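Local coordinates for putative pneumococcal surface protein (Streptococcus pneumoniae, PDB 4CNL) that binds choline through a chain of repeats and so probably attaches to the choline-bearing teichoic acids of the pneumococcal cell wall, at residues 37-41 / 42-46. Residues are numbered along the deposited sequence; the frame is centred on the assembly and turned at random.
Sequences KMAQS and EWIYD. With CHT (choline ion), chain H.
Glu42, the first residue of strand 42-46, folds its side chain back over the loop that leads into the strand and closes it with one hydrogen bond to the backbone of Gln40. Gln40 N gives Glu42 OE2 a nearly straight bond of 2.9 Å (N-H...O 164°), and the oxygen receives it on its anti lone pair, away from OE1. A first torsion of 69° sets CG between the backbone N and the carbonyl carbon, and the chain, extended beyond CG, then carries the carboxylate back to the backbone N of Gln40. On the way Glu42 CG passes 3.6 Å from Gln40 O, while Glu42 OE2 settles 3.3 Å from Ala39 CA. Ala39 points its methyl into the same corner, where Ala39 CB meets Glu42 OE2 at 3.6 Å and, more loosely, Ile44 CG1 at 4.3 Å. The backbone kinks at Ser41, which is in a left-handed conformation; with Glu42 it faces Leu55 as a G1 beta bulge at the start of the hairpin formed with strand 51-55. Trp43 points away from the loop and lays a ring face against a choline ion, methyl C8 standing 3.4 Å above the plane over its centre, consistent with cation-pi recognition of the quaternary ammonium. Met38, in the preceding loop, belongs to a different choline pocket, so this short link joins two sites. Because Glu42 OE2 also forms a salt bridge with Lys33 NZ, the carboxylate is gripped by a backbone amide and a cation together, which probably favours its ionised form and helps fix the loop between the two pockets.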
ATOM      1  N   LYS A  37      31.240  -6.048   0.895  1.00 12.16           N
ATOM      2  CA  LYS A  37      30.424  -7.207   1.259  1.00 11.34           C
ATOM      3  C   LYS A  37      29.045  -7.102   0.651  1.00 13.52           C
ATOM      4  O   LYS A  37      28.433  -6.038   0.692  1.00 12.06           O
ATOM      5  CB  LYS A  37      30.301  -7.340   2.775  1.00 10.89           C
ATOM      6  CG  LYS A  37      31.629  -7.543   3.484  1.00 16.10           C
ATOM      7  CD  LYS A  37      31.409  -7.758   4.974  1.00 18.95           C
ATOM      8  CE  LYS A  37      32.739  -7.867   5.720  1.00 22.96           C
ATOM      9  NZ  LYS A  37      32.543  -7.925   7.194  1.00 39.04           N
ATOM     10  N   MET A  38      28.562  -8.213   0.098  1.00 10.34           N
ATOM     11  CA  MET A  38      27.178  -8.289  -0.391  1.00  7.33           C
ATOM     12  C   MET A  38      26.162  -8.041   0.724  1.00 12.52           C
ATOM     13  O   MET A  38      26.216  -8.677   1.775  1.00 11.27           O
ATOM     14  CB  MET A  38      26.924  -9.658  -1.020  1.00 11.06           C
ATOM     15  CG  MET A  38      25.549  -9.793  -1.638  1.00 14.29           C
ATOM     16  SD  MET A  38      25.169 -11.462  -2.173  1.00 14.40           S
ATOM     17  CE  MET A  38      24.860 -12.272  -0.616  1.00 13.62           C
ATOM     18  N   ALA A  39      25.229  -7.120   0.494  1.00  9.58           N
ATOM     19  CA  ALA A  39      24.138  -6.907   1.444  1.00 14.17           C
ATOM     20  C   ALA A  39      23.240  -8.137   1.533  1.00 14.11           C
ATOM     21  O   ALA A  39      22.970  -8.813   0.535  1.00 11.18           O
ATOM     22  CB  ALA A  39      23.328  -5.669   1.055  1.00 12.23           C
ATOM     23  N   GLN A  40      22.778  -8.436   2.744  1.00 12.81           N
ATOM     24  CA  GLN A  40      21.951  -9.605   2.957  1.00 13.60           C
ATOM     25  C   GLN A  40      21.010  -9.360   4.132  1.00 16.90           C
ATOM     26  O   GLN A  40      21.442  -8.882   5.190  1.00 17.45           O
ATOM     27  CB  GLN A  40      22.818 -10.835   3.216  1.00 20.90           C
ATOM     28  CG  GLN A  40      22.048 -12.133   3.234  1.00 27.68           C
ATOM     29  CD  GLN A  40      22.966 -13.333   3.379  1.00 38.39           C
ATOM     30  OE1 GLN A  40      23.832 -13.569   2.536  1.00 30.68           O
ATOM     31  NE2 GLN A  40      22.785 -14.093   4.455  1.00 38.51           N
ATOM     32  N   SER A  41      19.734  -9.676   3.927  1.00 19.16           N
ATOM     33  CA  SER A  41      18.703  -9.500   4.948  1.00 16.63           C
ATOM     34  C   SER A  41      18.794  -8.134   5.598  1.00 16.97           C
ATOM     35  O   SER A  41      18.869  -8.007   6.819  1.00 19.18           O
ATOM     36  CB  SER A  41      18.807 -10.598   5.998  1.00 19.19           C
ATOM     37  OG  SER A  41      18.544 -11.853   5.405  1.00 19.47           O
ATOM     38  N   GLU A  42      18.822  -7.101   4.770  1.00 17.25           N
ATOM     39  CA  GLU A  42      18.970  -5.764   5.297  1.00 17.81           C
ATOM     40  C   GLU A  42      18.481  -4.730   4.311  1.00 18.07           C
ATOM     41  O   GLU A  42      18.399  -4.987   3.096  1.00 12.08           O
ATOM     42  CB  GLU A  42      20.436  -5.493   5.666  1.00 16.88           C
ATOM     43  CG  GLU A  42      21.364  -5.404   4.472  1.00 18.17           C
ATOM     44  CD  GLU A  42      22.824  -5.348   4.883  1.00 16.72           C
ATOM     45  OE1 GLU A  42      23.247  -4.326   5.459  1.00 18.87           O
ATOM     46  OE2 GLU A  42      23.541  -6.331   4.632  1.00 20.09           O
ATOM     47  N   TRP A  43      18.160  -3.566   4.866  1.00 18.67           N
ATOM     48  CA  TRP A  43      17.741  -2.400   4.120  1.00 15.28           C
ATOM     49  C   TRP A  43      18.929  -1.547   3.726  1.00 12.71           C
ATOM     50  O   TRP A  43      19.841  -1.339   4.527  1.00 17.85           O
ATOM     51  CB  TRP A  43      16.776  -1.559   4.952  1.00 14.09           C
ATOM     52  CG  TRP A  43      15.435  -2.168   5.108  1.00 18.85           C
ATOM     53  CD1 TRP A  43      14.995  -2.949   6.138  1.00 18.17           C
ATOM     54  CD2 TRP A  43      14.340  -2.029   4.205  1.00 17.56           C
ATOM     55  NE1 TRP A  43      13.681  -3.314   5.925  1.00 16.89           N
ATOM     56  CE2 TRP A  43      13.258  -2.759   4.742  1.00 16.52           C
ATOM     57  CE3 TRP A  43      14.169  -1.355   2.990  1.00 15.09           C
ATOM     58  CZ2 TRP A  43      12.021  -2.847   4.100  1.00 11.24           C
ATOM     59  CZ3 TRP A  43      12.943  -1.445   2.350  1.00 12.19           C
ATOM     60  CH2 TRP A  43      11.879  -2.176   2.914  1.00 18.41           C
ATOM     61  N   ILE A  44      18.891  -1.027   2.503  1.00 11.79           N
ATOM     62  CA  ILE A  44      19.910  -0.119   1.997  1.00 13.72           C
ATOM     63  C   ILE A  44      19.257   1.082   1.324  1.00 15.61           C
ATOM     64  O   ILE A  44      18.320   0.913   0.544  1.00 17.28           O
ATOM     65  CB  ILE A  44      20.840  -0.838   0.974  1.00 15.20           C
ATOM     66  CG1 ILE A  44      21.851  -1.731   1.695  1.00 21.60           C
ATOM     67  CG2 ILE A  44      21.540   0.171   0.074  1.00 23.78           C
ATOM     68  CD1 ILE A  44      22.911  -0.968   2.435  1.00 29.61           C
ATOM     69  N   TYR A  45      19.730   2.290   1.632  1.00 13.84           N
ATOM     70  CA  TYR A  45      19.307   3.459   0.878  1.00 11.59           C
ATOM     71  C   TYR A  45      20.315   3.770  -0.217  1.00 19.70           C
ATOM     72  O   TYR A  45      21.500   3.998   0.050  1.00 15.69           O
ATOM     73  CB  TYR A  45      19.120   4.690   1.774  1.00 13.25           C
ATOM     74  CG  TYR A  45      18.465   5.829   1.033  1.00 16.68           C
ATOM     75  CD1 TYR A  45      17.080   5.916   0.939  1.00 16.98           C
ATOM     76  CD2 TYR A  45      19.224   6.804   0.402  1.00 17.40           C
ATOM     77  CE1 TYR A  45      16.472   6.950   0.245  1.00 16.20           C
ATOM     78  CE2 TYR A  45      18.623   7.848  -0.293  1.00 16.61           C
ATOM     79  CZ  TYR A  45      17.246   7.915  -0.369  1.00 18.90           C
ATOM     80  OH  TYR A  45      16.640   8.952  -1.064  1.00 21.83           O
ATOM     81  N   ASP A  46      19.842   3.769  -1.455  1.00 15.82           N
ATOM     82  CA  ASP A  46      20.698   4.105  -2.587  1.00 16.09           C
ATOM     83  C   ASP A  46      20.502   5.573  -2.933  1.00 21.87           C
ATOM     84  O   ASP A  46      19.435   5.965  -3.402  1.00 24.54           O
ATOM     85  CB  ASP A  46      20.383   3.213  -3.791  1.00 15.46           C
ATOM     86  CG  ASP A  46      21.453   3.290  -4.856  1.00 28.19           C
ATOM     87  OD1 ASP A  46      21.948   4.404  -5.102  1.00 23.95           O
ATOM     88  OD2 ASP A  46      21.811   2.245  -5.441  1.00 18.92           O
TER
HETATM   89  C4  CHT H1280      12.943   0.768   8.748  1.00 38.39           C
HETATM   90  C5  CHT H1280      12.504   1.854   7.762  1.00 36.91           C
HETATM   91  C6  CHT H1280      12.687   2.603   5.529  1.00 31.48           C
HETATM   92  C7  CHT H1280      14.391   1.289   6.477  1.00 29.89           C
HETATM   93  C8  CHT H1280      12.304   0.325   5.966  1.00 23.26           C
HETATM   94  O6  CHT H1280      12.330   0.980  10.014  1.00 49.83           O
HETATM   95  N1  CHT H1280      12.969   1.515   6.430  1.00 23.20           N